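Local coordinates for protein GCN5-related N-acetyltransferase (Kribbella flavida, PDB 4IUS) that probably transfers acyl groups other than aminoacyl ones, as a member of the GNAT acetyltransferase family, at residues A[22-27]-A[31-36]; A[38-43]-A[76-81]. The protein carries 1 engineered substitution. All blocks are in the same frame, centred on the assembly; numbering follows the deposited sequence.

Interaction 1: residues A[22-27]-A[31-36]; sequences RRQVVA and VGLLHD
Arg22 turns CG anti to its own carbonyl carbon (chi1 -64°) and runs extended to NE, which carries its guanidinium across to the His35 ring. The imidazole brings its CD2 edge over one guanidinium face, His35 CD2 lying 4.0 Å from Arg22 CZ, and the two planes are 68° apart, so the groups meet at a steep angle rather than stack. Arg22 NE and NH1 are taken by the carbonyls of Leu42 and Leu18, which fix the group's rotation. Further back, the Arg22 side chain crosses that of Leu33 at about a right angle, its CD against Leu33 CB (3.9 Å). The backbones form a beta hairpin, strand 22-27 being an outer strand of a three-stranded antiparallel sheet. Two hydrogen-bonded pairs join them: Arg23 N gives to Leu34 O (2.9 Å) and Leu34 N returns to Arg23 O, while Val25 N gives to Gly32 O (2.8 Å) and Gly32 N to Val25 O. Gln24, Val26, Val31 and Leu33 share a face with Arg22, and there Val26 CG2 meets Val31 CG2 at 3.7 Å; helix 6-19 covers Val31 and Leu33. On the other face Leu34 packs on Phe70 of helix 59-71.

Interaction 2: residues A[38-43]-A[76-81]; sequences DVWFLS and WLSAEL
Trp40 holds CG between its backbone N and carbonyl carbon (chi1 70°), whereas Trp76 sets CG anti to its N (chi1 174°), and these two choices bring the indoles side by side, pointing the same way. Their six-membered rings make an offset edge-to-face pair: the edge of Trp76 is directed at the face of Trp40, with the planes 70° apart and the centroids 5.7 Å from each other. The touching corners are Trp40 CZ3 and Trp76 CZ3, at 3.7 Å, with Trp40 CE3 close behind. His256 stacks on the Trp40 ring and also touches Trp76. The contact joins a 3-10 turn, residues 40-42, in the loop between strands 30-35 and 44-47, to the residues leading into strand 78-82 and to its first residue; that strand is an outermost one of the large mixed sheet. Two waters bridge the backbones beside the rings. One is hydrogen-bonded to Trp40 O and Trp76 O, each at 2.8 Å; the other to Ser43 O (2.8 Å), Trp76 O (2.9 Å) and Ser78 OG (2.7 Å), so that Trp76 O lies within hydrogen-bonding distance of both waters. The second water and Ser78 OG both sit at the edge of the Trp40 ring. An alanine in place of Trp40 would probably leave the Trp76 edge and the stacked His256 without their aromatic partner, opening a gap beside the second water. Trp76 NE1, on the five-membered ring, makes weak hydrogen bonds to the carbonyls of Asp252 and Pro253.

How the interactions relate
Interaction 1 closes before interaction 2 opens along the chain, and their centres lie about 10 Å apart on the same side of the chain's centre. They meet directly: besides the tie from Arg22, His35 N is probably hydrogen-bonded to Ser43 OG, so the 38-43 loop is tied back onto the hairpin it leaves. That loop leads into strand 44-47, which pairs with strand 30-35 in the small antiparallel sheet and also exchanges backbone hydrogen bonds with strand 78-82. Helix 59-71 packs against residues of both contacts. Together they connect the N-terminal hairpin to the outer strand of the large sheet, which also contains strands from the GNAT family region.

Interaction 1: residues A[22-27]-A[31-36]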
loop_
_atom_site.group_PDB
_atom_site.type_symbol
_atom_site.label_atom_id
_atom_site.label_comp_id
_atom_site.label_asym_id
_atom_site.label_seq_id
_atom_site.Cartn_x
_atom_site.Cartn_y
_atom_site.Cartn_z
ATOM N N ARG A 22 3.213 -1.664 -14.919
ATOM C CA ARG A 22 4.057 -2.851 -14.871
ATOM C C ARG A 22 3.663 -3.872 -15.914
ATOM O O ARG A 22 2.476 -4.051 -16.198
ATOM C CB ARG A 22 4.000 -3.484 -13.489
ATOM C CG ARG A 22 4.560 -2.594 -12.390
ATOM C CD ARG A 22 4.205 -3.034 -11.029
ATOM N NE ARG A 22 4.698 -2.146 -10.022
ATOM C CZ ARG A 22 4.140 -1.021 -9.618
ATOM N NH1 ARG A 22 3.066 -0.558 -10.205
ATOM N NH2 ARG A 22 4.709 -0.350 -8.615
ATOM N N ARG A 23 4.683 -4.526 -16.459
ATOM C CA ARG A 23 4.474 -5.630 -17.387
ATOM C C ARG A 23 4.070 -6.868 -16.609
ATOM O O ARG A 23 4.613 -7.138 -15.538
ATOM C CB ARG A 23 5.750 -5.870 -18.216
ATOM C CG ARG A 23 5.666 -7.047 -19.164
ATOM C CD ARG A 23 6.844 -7.055 -20.107
ATOM N NE ARG A 23 8.111 -7.277 -19.423
ATOM C CZ ARG A 23 8.611 -8.474 -19.137
ATOM N NH1 ARG A 23 7.920 -9.563 -19.384
ATOM N NH2 ARG A 23 9.796 -8.576 -18.558
ATOM N N GLN A 24 3.138 -7.621 -17.171
ATOM C CA GLN A 24 2.599 -8.809 -16.524
ATOM C C GLN A 24 3.207 -10.081 -17.056
ATOM O O GLN A 24 3.356 -10.259 -18.274
ATOM C CB GLN A 24 1.098 -8.907 -16.762
ATOM C CG GLN A 24 0.312 -7.764 -16.200
ATOM C CD GLN A 24 -1.130 -7.855 -16.589
ATOM O OE1 GLN A 24 -1.762 -8.884 -16.413
ATOM N NE2 GLN A 24 -1.619 -6.801 -17.230
ATOM N N VAL A 25 3.512 -10.981 -16.135
ATOM C CA VAL A 25 3.869 -12.381 -16.435
ATOM C C VAL A 25 2.848 -13.265 -15.709
ATOM O O VAL A 25 2.985 -13.561 -14.513
ATOM C CB VAL A 25 5.299 -12.698 -15.999
ATOM C CG1 VAL A 25 5.613 -14.174 -16.273
ATOM C CG2 VAL A 25 6.261 -11.745 -16.710
ATOM N N VAL A 26 1.751 -13.561 -16.383
ATOM C CA VAL A 26 0.683 -14.349 -15.769
ATOM C C VAL A 26 1.046 -15.828 -15.868
ATOM O O VAL A 26 1.398 -16.338 -16.921
ATOM C CB VAL A 26 -0.681 -14.126 -16.426
ATOM C CG1 VAL A 26 -1.748 -15.043 -15.796
ATOM C CG2 VAL A 26 -1.084 -12.650 -16.309
ATOM N N ALA A 27 0.967 -16.534 -14.758
ATOM C CA ALA A 27 1.267 -17.987 -14.734
ATOM C C ALA A 27 0.297 -18.609 -13.733
ATOM O O ALA A 27 0.548 -18.585 -12.521
ATOM C CB ALA A 27 2.722 -18.248 -14.359
ATOM N N VAL A 31 0.674 -13.743 -10.753
ATOM C CA VAL A 31 1.112 -12.825 -11.792
ATOM C C VAL A 31 2.320 -12.063 -11.290
ATOM O O VAL A 31 2.301 -11.449 -10.217
ATOM C CB VAL A 31 0.010 -11.863 -12.300
ATOM C CG1 VAL A 31 -0.646 -11.050 -11.190
ATOM C CG2 VAL A 31 0.529 -10.992 -13.446
ATOM N N GLY A 32 3.386 -12.133 -12.072
ATOM C CA GLY A 32 4.573 -11.315 -11.815
ATOM C C GLY A 32 4.418 -9.972 -12.480
ATOM O O GLY A 32 3.903 -9.866 -13.588
ATOM N N LEU A 33 4.835 -8.938 -11.798
ATOM C CA LEU A 33 4.639 -7.553 -12.227
ATOM C C LEU A 33 5.999 -6.864 -12.220
ATOM O O LEU A 33 6.628 -6.696 -11.178
ATOM C CB LEU A 33 3.671 -6.860 -11.312
ATOM C CG LEU A 33 2.272 -7.472 -11.249
ATOM C CD1 LEU A 33 1.499 -6.921 -10.031
ATOM C CD2 LEU A 33 1.483 -7.297 -12.551
ATOM N N LEU A 34 6.467 -6.489 -13.412
ATOM C CA LEU A 34 7.831 -5.946 -13.606
ATOM C C LEU A 34 7.734 -4.471 -14.026
ATOM O O LEU A 34 7.158 -4.130 -15.061
ATOM C CB LEU A 34 8.611 -6.786 -14.643
ATOM C CG LEU A 34 9.061 -8.159 -14.138
ATOM C CD1 LEU A 34 9.362 -9.179 -15.238
ATOM C CD2 LEU A 34 10.254 -8.046 -13.199
ATOM N N HIS A 35 8.340 -3.606 -13.231
ATOM C CA HIS A 35 8.386 -2.176 -13.498
ATOM C C HIS A 35 9.504 -1.875 -14.468
ATOM O O HIS A 35 10.428 -2.670 -14.621
ATOM C CB HIS A 35 8.611 -1.489 -12.176
ATOM C CG HIS A 35 8.277 -0.042 -12.169
ATOM N ND1 HIS A 35 9.136 0.946 -12.581
ATOM C CD2 HIS A 35 7.100 0.578 -11.803
ATOM C CE1 HIS A 35 8.503 2.131 -12.464
ATOM N NE2 HIS A 35 7.276 1.913 -11.992
ATOM N N ASP A 36 9.442 -0.730 -15.137
ATOM C CA ASP A 36 10.586 -0.285 -15.934
ATOM C C ASP A 36 11.852 -0.092 -15.081
ATOM O O ASP A 36 12.947 -0.443 -15.495
ATOM C CB ASP A 36 10.253 1.018 -16.690
ATOM C CG ASP A 36 9.266 0.813 -17.861
ATOM O OD1 ASP A 36 8.957 -0.337 -18.234
ATOM O OD2 ASP A 36 8.813 1.824 -18.430
#

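Interaction 2: residues A[38-43]-A[76-81]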
loop_
_atom_site.group_PDB
_atom_site.type_symbol
_atom_site.label_atom_id
_atom_site.label_comp_id
_atom_site.label_asym_id
_atom_site.label_seq_id
_atom_site.Cartn_x
_atom_site.Cartn_y
_atom_site.Cartn_z
ATOM N N ASP A 38 14.495 -0.605 -11.841
ATOM C CA ASP A 38 15.010 -1.777 -11.093
ATOM C C ASP A 38 14.845 -1.700 -9.599
ATOM O O ASP A 38 15.164 -2.665 -8.928
ATOM C CB ASP A 38 16.476 -2.026 -11.435
ATOM C CG ASP A 38 16.672 -2.386 -12.884
ATOM O OD1 ASP A 38 16.107 -3.416 -13.369
ATOM O OD2 ASP A 38 17.450 -1.661 -13.542
ATOM N N VAL A 39 14.301 -0.597 -9.073
ATOM C CA VAL A 39 14.091 -0.481 -7.634
ATOM C C VAL A 39 13.339 -1.722 -7.152
ATOM O O VAL A 39 12.249 -2.035 -7.696
ATOM C CB VAL A 39 13.322 0.779 -7.306
ATOM C CG1 VAL A 39 12.988 0.838 -5.817
ATOM C CG2 VAL A 39 14.133 2.032 -7.714
ATOM N N TRP A 40 13.889 -2.433 -6.185
ATOM C CA TRP A 40 13.460 -3.831 -6.008
ATOM C C TRP A 40 11.970 -3.977 -5.731
ATOM O O TRP A 40 11.296 -4.835 -6.307
ATOM C CB TRP A 40 14.288 -4.518 -4.940
ATOM C CG TRP A 40 14.061 -4.063 -3.538
ATOM C CD1 TRP A 40 14.774 -3.103 -2.849
ATOM C CD2 TRP A 40 13.049 -4.553 -2.616
ATOM N NE1 TRP A 40 14.271 -2.962 -1.570
ATOM C CE2 TRP A 40 13.216 -3.818 -1.383
ATOM C CE3 TRP A 40 12.046 -5.514 -2.698
ATOM C CZ2 TRP A 40 12.384 -4.049 -0.262
ATOM C CZ3 TRP A 40 11.207 -5.712 -1.612
ATOM C CH2 TRP A 40 11.387 -5.004 -0.411
ATOM N N PHE A 41 11.420 -3.100 -4.904
ATOM C CA PHE A 41 10.050 -3.250 -4.434
ATOM C C PHE A 41 9.027 -2.819 -5.463
ATOM O O PHE A 41 7.826 -3.049 -5.252
ATOM C CB PHE A 41 9.816 -2.571 -3.085
ATOM C CG PHE A 41 10.122 -1.099 -3.076
ATOM C CD1 PHE A 41 9.242 -0.201 -3.616
ATOM C CD2 PHE A 41 11.325 -0.641 -2.569
ATOM C CE1 PHE A 41 9.542 1.157 -3.641
ATOM C CE2 PHE A 41 11.637 0.701 -2.565
ATOM C CZ PHE A 41 10.738 1.603 -3.116
ATOM N N LEU A 42 9.442 -2.209 -6.575
ATOM C CA LEU A 42 8.571 -1.869 -7.665
ATOM C C LEU A 42 8.167 -3.075 -8.509
ATOM O O LEU A 42 7.255 -2.945 -9.362
ATOM C CB LEU A 42 9.153 -0.770 -8.551
ATOM C CG LEU A 42 9.351 0.570 -7.801
ATOM C CD1 LEU A 42 9.935 1.578 -8.790
ATOM C CD2 LEU A 42 8.068 1.081 -7.144
ATOM N N SER A 43 8.831 -4.203 -8.324
ATOM C CA SER A 43 8.480 -5.429 -9.020
ATOM C C SER A 43 8.142 -6.511 -7.999
ATOM O O SER A 43 8.886 -6.703 -7.069
ATOM C CB SER A 43 9.597 -5.884 -9.935
ATOM O OG SER A 43 9.871 -4.920 -10.956
ATOM N N TRP A 76 15.139 -9.530 -7.848
ATOM C CA TRP A 76 14.743 -10.458 -6.799
ATOM C C TRP A 76 13.239 -10.463 -6.603
ATOM O O TRP A 76 12.608 -9.408 -6.571
ATOM C CB TRP A 76 15.467 -10.059 -5.530
ATOM C CG TRP A 76 15.087 -10.812 -4.300
ATOM C CD1 TRP A 76 15.546 -12.033 -3.898
ATOM C CD2 TRP A 76 14.172 -10.378 -3.273
ATOM N NE1 TRP A 76 14.983 -12.386 -2.701
ATOM C CE2 TRP A 76 14.148 -11.414 -2.286
ATOM C CE3 TRP A 76 13.388 -9.251 -3.077
ATOM C CZ2 TRP A 76 13.366 -11.336 -1.144
ATOM C CZ3 TRP A 76 12.651 -9.146 -1.908
ATOM C CH2 TRP A 76 12.640 -10.176 -0.954
ATOM N N LEU A 77 12.682 -11.642 -6.417
ATOM C CA LEU A 77 11.226 -11.797 -6.292
ATOM C C LEU A 77 10.720 -11.720 -4.840
ATOM O O LEU A 77 11.228 -12.365 -3.939
ATOM C CB LEU A 77 10.827 -13.146 -6.858
ATOM C CG LEU A 77 9.332 -13.464 -6.837
ATOM C CD1 LEU A 77 8.582 -12.525 -7.750
ATOM C CD2 LEU A 77 9.128 -14.904 -7.270
ATOM N N SER A 78 9.705 -10.899 -4.642
ATOM C CA SER A 78 8.843 -10.882 -3.460
ATOM C C SER A 78 7.438 -10.999 -3.941
ATOM O O SER A 78 7.138 -10.786 -5.107
ATOM C CB SER A 78 9.019 -9.617 -2.613
ATOM O OG SER A 78 8.756 -8.466 -3.333
ATOM N N ALA A 79 6.536 -11.339 -3.022
ATOM C CA ALA A 79 5.145 -11.501 -3.329
ATOM C C ALA A 79 4.298 -10.878 -2.221
ATOM O O ALA A 79 4.709 -10.909 -1.035
ATOM C CB ALA A 79 4.779 -12.981 -3.474
ATOM N N GLU A 80 3.164 -10.335 -2.586
ATOM C CA GLU A 80 2.214 -9.786 -1.616
ATOM C C GLU A 80 0.849 -10.386 -1.910
ATOM O O GLU A 80 0.366 -10.273 -3.029
ATOM C CB GLU A 80 2.135 -8.270 -1.679
ATOM C CG GLU A 80 3.381 -7.524 -1.221
ATOM C CD GLU A 80 3.098 -6.018 -0.995
ATOM O OE1 GLU A 80 1.943 -5.555 -1.219
ATOM O OE2 GLU A 80 4.030 -5.319 -0.568
ATOM N N LEU A 81 0.256 -11.007 -0.909
ATOM C CA LEU A 81 -1.046 -11.626 -0.987
ATOM C C LEU A 81 -1.966 -11.040 0.069
ATOM O O LEU A 81 -1.534 -10.416 1.034
ATOM C CB LEU A 81 -0.965 -13.139 -0.815
ATOM C CG LEU A 81 -0.043 -13.888 -1.782
ATOM C CD1 LEU A 81 0.035 -15.360 -1.397
ATOM C CD2 LEU A 81 -0.518 -13.699 -3.201
HETATM O O HOH W 1 12.728 -6.810 -7.734
HETATM O O HOH W 2 10.619 -7.811 -5.153
#